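Local coordinates for protein N-acetylglucosamine-6-phosphate deacetylase (Mycobacterium smegmatis, PDB 6FV4) that probably removes the acetyl group from N-acetylglucosamine-6-phosphate, as a metal-dependent hydrolase of the amidohydrolase superfamily, in amino-sugar metabolism, at residues R267-T270 with Q271-P275; Y295-P299 with L300-V304; G161-G164 with R165-A169. The protein carries 1 engineered substitution. All coordinates share one frame; numbering follows the deposited sequence.

In the fold
Contacts 1 and 3 are turns of outer helices in the beta-alpha units of the amidohydrolase barrel: along the chain, helix 263-273 links strand 251-255 to strand 278-281, and helix 160-170 links strand 134-138 to strand 174-179. Contact 2 closes the hairpin of strands 293-297 and 300-305. No two of them touch; their centres lie 31 to 36 Å apart. All three are partly buried. Contact 1 reaches the second subunit, so its polar side chains work in an interface. Contact 3 has one flank packed on neighbouring helices and another, with R165 and D168, at the surface. In contact 2, L297 and I302 are buried on one face, whereas the R296-D301 ion pair on the other is exposed.

Contact 1: R267-T270 with Q271-P275; sequences RHIT and QTVGP
The carbonyl oxygen of H268 is gripped twice by T272. The hydroxyl OG1 of T272 donates to H268 O at 2.7 Å, from above the carbonyl plane rather than along a lone pair, and the backbone N of T272 reaches the same H268 O at 2.9 Å from the opposite face. With OG1 beside its own backbone N (chi1 -53°), T272 can fold its hydroxyl back onto the preceding turn. T272 OG1 also lies over the centre of one face of the H268 imidazole, 4.0 Å above its plane. At the ring edge a water lies in plane, hydrogen-bonded to H268 ND1 and Q271 OE1, 3.0 Å from each; the extended Q271 chain carries OE1 to it. On another flank, I269 CG2 meets V273 CG1 at 4.2 Å in apolar packing.

Backbone bonds from Q271 N to R267 O and from V273 N to I269 O continue the helix, and G274 N closes the last turn on T270 O at 3.0 Å. There G274 leaves helical geometry with positive phi (95°), a conformation that calls for glycine.

H268 NE2 and T272 OG1 each bond to the same atom of their counterparts in the second subunit, while R267 forms a salt bridge with E246 of that subunit. Helix 263-273 links strand 251-255 to strand 278-281 along the chain: I269 packs on V252 and M254 and, with V273, on T245 of helix 240-246, whereas T270 rests against L345 of helix 339-357.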
loop_
_atom_site.group_PDB
_atom_site.type_symbol
_atom_site.label_atom_id
_atom_site.label_comp_id
_atom_site.label_asym_id
_atom_site.label_seq_id
_atom_site.Cartn_x
_atom_site.Cartn_y
_atom_site.Cartn_z
ATOM N N ARG B 267 5.849 1.199 -6.778
ATOM C CA ARG B 267 5.228 2.498 -6.503
ATOM C C ARG B 267 4.250 2.412 -5.339
ATOM O O ARG B 267 4.242 3.276 -4.455
ATOM C CB ARG B 267 4.498 3.005 -7.753
ATOM C CG ARG B 267 5.273 3.962 -8.609
ATOM C CD ARG B 267 4.346 4.749 -9.570
ATOM N NE ARG B 267 3.400 3.898 -10.305
ATOM C CZ ARG B 267 3.696 3.200 -11.399
ATOM N NH1 ARG B 267 4.929 3.215 -11.896
ATOM N NH2 ARG B 267 2.759 2.470 -11.999
ATOM N N HIS B 268 3.368 1.413 -5.365
ATOM C CA HIS B 268 2.425 1.185 -4.271
ATOM C C HIS B 268 3.129 1.094 -2.918
ATOM O O HIS B 268 2.711 1.719 -1.935
ATOM C CB HIS B 268 1.656 -0.107 -4.552
ATOM C CG HIS B 268 0.641 -0.456 -3.508
ATOM N ND1 HIS B 268 -0.557 0.216 -3.378
ATOM C CD2 HIS B 268 0.640 -1.416 -2.555
ATOM C CE1 HIS B 268 -1.249 -0.313 -2.384
ATOM N NE2 HIS B 268 -0.544 -1.307 -1.868
ATOM N N ILE B 269 4.187 0.287 -2.841
ATOM C CA ILE B 269 4.871 0.112 -1.563
ATOM C C ILE B 269 5.587 1.397 -1.167
ATOM O O ILE B 269 5.539 1.815 -0.003
ATOM C CB ILE B 269 5.821 -1.100 -1.622
ATOM C CG1 ILE B 269 5.009 -2.389 -1.778
ATOM C CG2 ILE B 269 6.689 -1.187 -0.337
ATOM C CD1 ILE B 269 3.927 -2.592 -0.704
ATOM N N THR B 270 6.254 2.052 -2.119
ATOM C CA THR B 270 6.878 3.329 -1.798
ATOM C C THR B 270 5.844 4.314 -1.276
ATOM O O THR B 270 6.080 4.994 -0.273
ATOM C CB THR B 270 7.580 3.909 -3.020
ATOM O OG1 THR B 270 8.579 2.995 -3.487
ATOM C CG2 THR B 270 8.225 5.236 -2.673
ATOM N N GLN B 271 4.680 4.379 -1.942
ATOM C CA GLN B 271 3.580 5.233 -1.500
ATOM C C GLN B 271 3.131 4.852 -0.090
ATOM O O GLN B 271 2.846 5.728 0.735
ATOM C CB GLN B 271 2.435 5.130 -2.533
ATOM C CG GLN B 271 1.221 6.005 -2.334
ATOM C CD GLN B 271 0.169 5.852 -3.465
ATOM O OE1 GLN B 271 0.270 4.972 -4.340
ATOM N NE2 GLN B 271 -0.836 6.724 -3.446
ATOM N N THR B 272 3.115 3.556 0.226
ATOM C CA THR B 272 2.665 3.094 1.543
ATOM C C THR B 272 3.685 3.400 2.645
ATOM O O THR B 272 3.328 3.950 3.692
ATOM C CB THR B 272 2.376 1.584 1.510
ATOM O OG1 THR B 272 1.467 1.284 0.448
ATOM C CG2 THR B 272 1.749 1.118 2.820
ATOM N N VAL B 273 4.956 3.041 2.455
ATOM C CA VAL B 273 5.879 3.069 3.595
ATOM C C VAL B 273 6.637 4.381 3.721
ATOM O O VAL B 273 7.192 4.658 4.795
ATOM C CB VAL B 273 6.886 1.906 3.551
ATOM C CG1 VAL B 273 6.153 0.608 3.441
ATOM C CG2 VAL B 273 7.888 2.073 2.397
ATOM N N GLY B 274 6.681 5.190 2.667
ATOM C CA GLY B 274 7.372 6.460 2.708
ATOM C C GLY B 274 8.790 6.360 2.181
ATOM O O GLY B 274 9.262 5.281 1.819
ATOM N N PRO B 275 9.511 7.488 2.152
ATOM C CA PRO B 275 10.845 7.507 1.535
ATOM C C PRO B 275 11.946 6.860 2.372
ATOM O O PRO B 275 13.025 6.597 1.823
ATOM C CB PRO B 275 11.131 9.009 1.349
ATOM C CG PRO B 275 9.851 9.735 1.778
ATOM C CD PRO B 275 9.128 8.811 2.683
HETATM O O HOH W 1 -0.850 2.388 -5.438
#

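Contact 2: Y295-P299 with L300-V304; sequences YRLGP and LDIDV
R296 runs across the hairpin toward D301, its antiparallel non-hydrogen-bonded partner. From CB, the chain places CG anti to the backbone N (chi1 -176°) and then bends at chi2 (51°), which turns it back over the turn. Its CD lies 3.5 Å from D301 OD1 and also passes L300 O, while NH1 reaches the same OD1 at 3.5 Å in a weak hydrogen bond, part of a salt bridge. R296 NH1 also lies 3.3 Å from L300 N, a donor like itself, so this is contact without a bond. The guanidinium and carboxylate planes stand 75° apart, so the two groups do not form a flat, two-pronged pair. One face of the guanidinium covers the turn: G298 O, 3.2 Å from its plane, and P299 CA lie against it, offset toward the rim.

Y295 and I302 exchange two hydrogen bonds, the shorter from I302 N to Y295 O at 2.7 Å in the carbonyl plane. L297 N donates to L300 O, but the return bond from L300 N to L297 O is weak. G298 and P299 fill the corners of this type II' turn, with positive phi at G298.

On the other face, L297 CD1 and I302 CG1 meet at 4.2 Å, their side chains crossing at about a right angle. V304 CG2 comes to the edge of the Y295 ring, whose OH is bonded to S291 O. I302 also packs on A309 and V311 of strand 308-311.

The backbone bonds set the pairing; L297 and I302 bury aliphatic groups on one face, while on the other the long, exposed R296-D301 ion pair probably adds little.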
loop_
_atom_site.group_PDB
_atom_site.type_symbol
_atom_site.label_atom_id
_atom_site.label_comp_id
_atom_site.label_asym_id
_atom_site.label_seq_id
_atom_site.Cartn_x
_atom_site.Cartn_y
_atom_site.Cartn_z
ATOM N N TYR B 295 28.051 -21.290 -18.800
ATOM C CA TYR B 295 29.042 -21.136 -17.751
ATOM C C TYR B 295 28.808 -22.162 -16.661
ATOM O O TYR B 295 27.666 -22.485 -16.329
ATOM C CB TYR B 295 29.007 -19.735 -17.130
ATOM C CG TYR B 295 29.283 -18.611 -18.096
ATOM C CD1 TYR B 295 30.590 -18.290 -18.457
ATOM C CD2 TYR B 295 28.242 -17.857 -18.634
ATOM C CE1 TYR B 295 30.856 -17.253 -19.333
ATOM C CE2 TYR B 295 28.498 -16.811 -19.518
ATOM C CZ TYR B 295 29.807 -16.518 -19.866
ATOM O OH TYR B 295 30.084 -15.480 -20.728
ATOM N N ARG B 296 29.906 -22.652 -16.094
ATOM C CA ARG B 296 29.867 -23.507 -14.920
ATOM C C ARG B 296 29.982 -22.618 -13.688
ATOM O O ARG B 296 31.057 -22.081 -13.405
ATOM C CB ARG B 296 31.005 -24.522 -14.969
ATOM C CG ARG B 296 30.985 -25.522 -13.830
ATOM C CD ARG B 296 29.609 -26.170 -13.685
ATOM N NE ARG B 296 29.666 -27.328 -12.794
ATOM C CZ ARG B 296 28.643 -28.139 -12.548
ATOM N NH1 ARG B 296 27.466 -27.920 -13.128
ATOM N NH2 ARG B 296 28.803 -29.166 -11.716
ATOM N N LEU B 297 28.891 -22.480 -12.940
ATOM C CA LEU B 297 28.834 -21.588 -11.781
ATOM C C LEU B 297 28.325 -22.386 -10.587
ATOM O O LEU B 297 27.124 -22.664 -10.485
ATOM C CB LEU B 297 27.941 -20.381 -12.059
ATOM C CG LEU B 297 28.357 -19.525 -13.259
ATOM C CD1 LEU B 297 27.357 -18.367 -13.532
ATOM C CD2 LEU B 297 29.785 -19.014 -13.059
ATOM N N GLY B 298 29.237 -22.749 -9.686
ATOM C CA GLY B 298 28.917 -23.676 -8.632
ATOM C C GLY B 298 28.466 -24.991 -9.232
ATOM O O GLY B 298 29.075 -25.503 -10.175
ATOM N N PRO B 299 27.366 -25.544 -8.723
ATOM C CA PRO B 299 26.894 -26.847 -9.213
ATOM C C PRO B 299 26.009 -26.795 -10.454
ATOM O O PRO B 299 25.345 -27.789 -10.762
ATOM C CB PRO B 299 26.097 -27.384 -8.017
ATOM C CG PRO B 299 25.551 -26.149 -7.373
ATOM C CD PRO B 299 26.629 -25.099 -7.527
ATOM N N LEU B 300 25.968 -25.678 -11.180
ATOM C CA LEU B 300 25.038 -25.582 -12.297
ATOM C C LEU B 300 25.706 -25.013 -13.541
ATOM O O LEU B 300 26.573 -24.139 -13.451
ATOM C CB LEU B 300 23.818 -24.736 -11.918
ATOM C CG LEU B 300 22.798 -25.546 -11.110
ATOM C CD1 LEU B 300 21.786 -24.631 -10.432
ATOM C CD2 LEU B 300 22.111 -26.600 -11.986
ATOM N N ASP B 301 25.329 -25.571 -14.698
ATOM C CA ASP B 301 25.570 -24.941 -15.990
ATOM C C ASP B 301 24.511 -23.860 -16.172
ATOM O O ASP B 301 23.312 -24.151 -16.098
ATOM C CB ASP B 301 25.460 -25.942 -17.146
ATOM C CG ASP B 301 26.619 -26.936 -17.229
ATOM O OD1 ASP B 301 27.584 -26.881 -16.425
ATOM O OD2 ASP B 301 26.546 -27.795 -18.146
ATOM N N ILE B 302 24.941 -22.623 -16.414
ATOM C CA ILE B 302 24.026 -21.498 -16.595
ATOM C C ILE B 302 24.185 -20.960 -18.007
ATOM O O ILE B 302 25.307 -20.693 -18.451
ATOM C CB ILE B 302 24.276 -20.380 -15.564
ATOM C CG1 ILE B 302 24.126 -20.903 -14.132
ATOM C CG2 ILE B 302 23.343 -19.186 -15.837
ATOM C CD1 ILE B 302 22.710 -21.264 -13.736
ATOM N N ASP B 303 23.062 -20.778 -18.698
ATOM C CA ASP B 303 23.024 -20.229 -20.048
ATOM C C ASP B 303 22.534 -18.788 -19.962
ATOM O O ASP B 303 21.399 -18.545 -19.542
ATOM C CB ASP B 303 22.101 -21.067 -20.938
ATOM C CG ASP B 303 22.139 -20.656 -22.413
ATOM O OD1 ASP B 303 23.045 -19.899 -22.837
ATOM O OD2 ASP B 303 21.236 -21.098 -23.160
ATOM N N VAL B 304 23.384 -17.841 -20.350
ATOM C CA VAL B 304 23.029 -16.424 -20.345
ATOM C C VAL B 304 22.654 -16.026 -21.764
ATOM O O VAL B 304 23.482 -16.128 -22.678
ATOM C CB VAL B 304 24.177 -15.551 -19.817
ATOM C CG1 VAL B 304 23.786 -14.071 -19.882
ATOM C CG2 VAL B 304 24.543 -15.956 -18.395
#

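Contact 3: G161-G164 with R165-A169; sequences GEIG and RVLDA
A turn at chi3 (-67°) folds the R165 side chain back along its helix, laying one guanidinium face over the peptide joining G161 to E162. G161 C, 3.5 Å from the guanidinium plane, and E162 N both lie over the same face, offset toward its rim. The tip spans this peptide, with R165 NH1 near G161 C and R165 NH2 3.3 Å from E162 CA, while R165 CG passes 3.2 Å from G161 O. Because G161 has no side chain, the arginine can lie close against the backbone.

The CG of E162 stands anti to the backbone N (chi1 179°) and the chain is extended, carrying the carboxylate away from the guanidinium of R165. OE2 instead forms a salt bridge with R156. Side by side with E162 and pointing the same way, V166 brings CG2 to 4.0 Å from E162 CG; both pack on L116 of helix 113-129.

Further round the helix, I163 CG2 touches L167 CD1 at 4.2 Å. I163 also leans on A189 and L193 of helix 186-195. Backbone bonds run through the segment, from R165 N to G161 O up to D168 N to G164 O at 2.8 Å. This turn belongs to helix 160-170, which links strand 134-138 to strand 174-179 in the barrel and packs through I163, V166 and L167.

D159 accepts from E162 N and makes a long, weak ion pair with R165 NH2. E162 thus has its ionic partner in R156, while R165, laid flat over the G161-E162 peptide, probably gains only weak attraction from the nearby carboxylates of D159 and E162.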
loop_
_atom_site.group_PDB
_atom_site.type_symbol
_atom_site.label_atom_id
_atom_site.label_comp_id
_atom_site.label_asym_id
_atom_site.label_seq_id
_atom_site.Cartn_x
_atom_site.Cartn_y
_atom_site.Cartn_z
ATOM N N GLY B 161 21.343 -23.404 19.740
ATOM C CA GLY B 161 22.723 -23.870 19.714
ATOM C C GLY B 161 23.402 -23.625 18.378
ATOM O O GLY B 161 24.497 -23.062 18.321
ATOM N N GLU B 162 22.755 -24.026 17.277
ATOM C CA GLU B 162 23.364 -23.786 15.970
ATOM C C GLU B 162 23.481 -22.295 15.665
ATOM O O GLU B 162 24.445 -21.867 15.021
ATOM C CB GLU B 162 22.581 -24.483 14.856
ATOM C CG GLU B 162 23.201 -24.201 13.504
ATOM C CD GLU B 162 22.649 -25.048 12.400
ATOM O OE1 GLU B 162 21.747 -25.858 12.686
ATOM O OE2 GLU B 162 23.116 -24.900 11.246
ATOM N N ILE B 163 22.530 -21.487 16.127
ATOM C CA ILE B 163 22.621 -20.048 15.893
ATOM C C ILE B 163 23.837 -19.471 16.614
ATOM O O ILE B 163 24.642 -18.735 16.028
ATOM C CB ILE B 163 21.306 -19.356 16.307
ATOM C CG1 ILE B 163 20.190 -19.753 15.342
ATOM C CG2 ILE B 163 21.479 -17.855 16.331
ATOM C CD1 ILE B 163 18.867 -19.036 15.581
ATOM N N GLY B 164 24.010 -19.824 17.882
ATOM C CA GLY B 164 25.194 -19.371 18.601
ATOM C C GLY B 164 26.491 -19.827 17.952
ATOM O O GLY B 164 27.443 -19.048 17.830
ATOM N N ARG B 165 26.533 -21.083 17.495
ATOM C CA ARG B 165 27.730 -21.600 16.830
ATOM C C ARG B 165 28.019 -20.855 15.534
ATOM O O ARG B 165 29.180 -20.552 15.227
ATOM C CB ARG B 165 27.566 -23.090 16.555
ATOM C CG ARG B 165 27.559 -23.944 17.812
ATOM C CD ARG B 165 27.668 -25.397 17.446
ATOM N NE ARG B 165 26.493 -25.890 16.735
ATOM C CZ ARG B 165 25.450 -26.458 17.330
ATOM N NH1 ARG B 165 25.433 -26.584 18.649
ATOM N NH2 ARG B 165 24.420 -26.884 16.611
ATOM N N VAL B 166 26.970 -20.551 14.756
ATOM C CA VAL B 166 27.163 -19.838 13.499
ATOM C C VAL B 166 27.583 -18.402 13.763
ATOM O O VAL B 166 28.483 -17.874 13.098
ATOM C CB VAL B 166 25.888 -19.916 12.641
ATOM C CG1 VAL B 166 25.982 -18.953 11.467
ATOM C CG2 VAL B 166 25.691 -21.335 12.152
ATOM N N LEU B 167 26.946 -17.742 14.737
ATOM C CA LEU B 167 27.341 -16.377 15.074
ATOM C C LEU B 167 28.757 -16.333 15.643
ATOM O O LEU B 167 29.512 -15.390 15.375
ATOM C CB LEU B 167 26.352 -15.761 16.065
ATOM C CG LEU B 167 24.929 -15.456 15.561
ATOM C CD1 LEU B 167 24.181 -14.629 16.575
ATOM C CD2 LEU B 167 24.959 -14.764 14.227
ATOM N N ASP B 168 29.130 -17.329 16.453
ATOM C CA ASP B 168 30.506 -17.389 16.937
ATOM C C ASP B 168 31.481 -17.476 15.773
ATOM O O ASP B 168 32.467 -16.735 15.720
ATOM C CB ASP B 168 30.683 -18.576 17.885
ATOM C CG ASP B 168 29.997 -18.362 19.222
ATOM O OD1 ASP B 168 29.537 -17.224 19.489
ATOM O OD2 ASP B 168 29.893 -19.346 19.991
ATOM N N ALA B 169 31.194 -18.356 14.806
ATOM C CA ALA B 169 32.081 -18.531 13.659
ATOM C C ALA B 169 32.298 -17.230 12.886
ATOM O O ALA B 169 33.354 -17.043 12.272
ATOM C CB ALA B 169 31.520 -19.619 12.740
#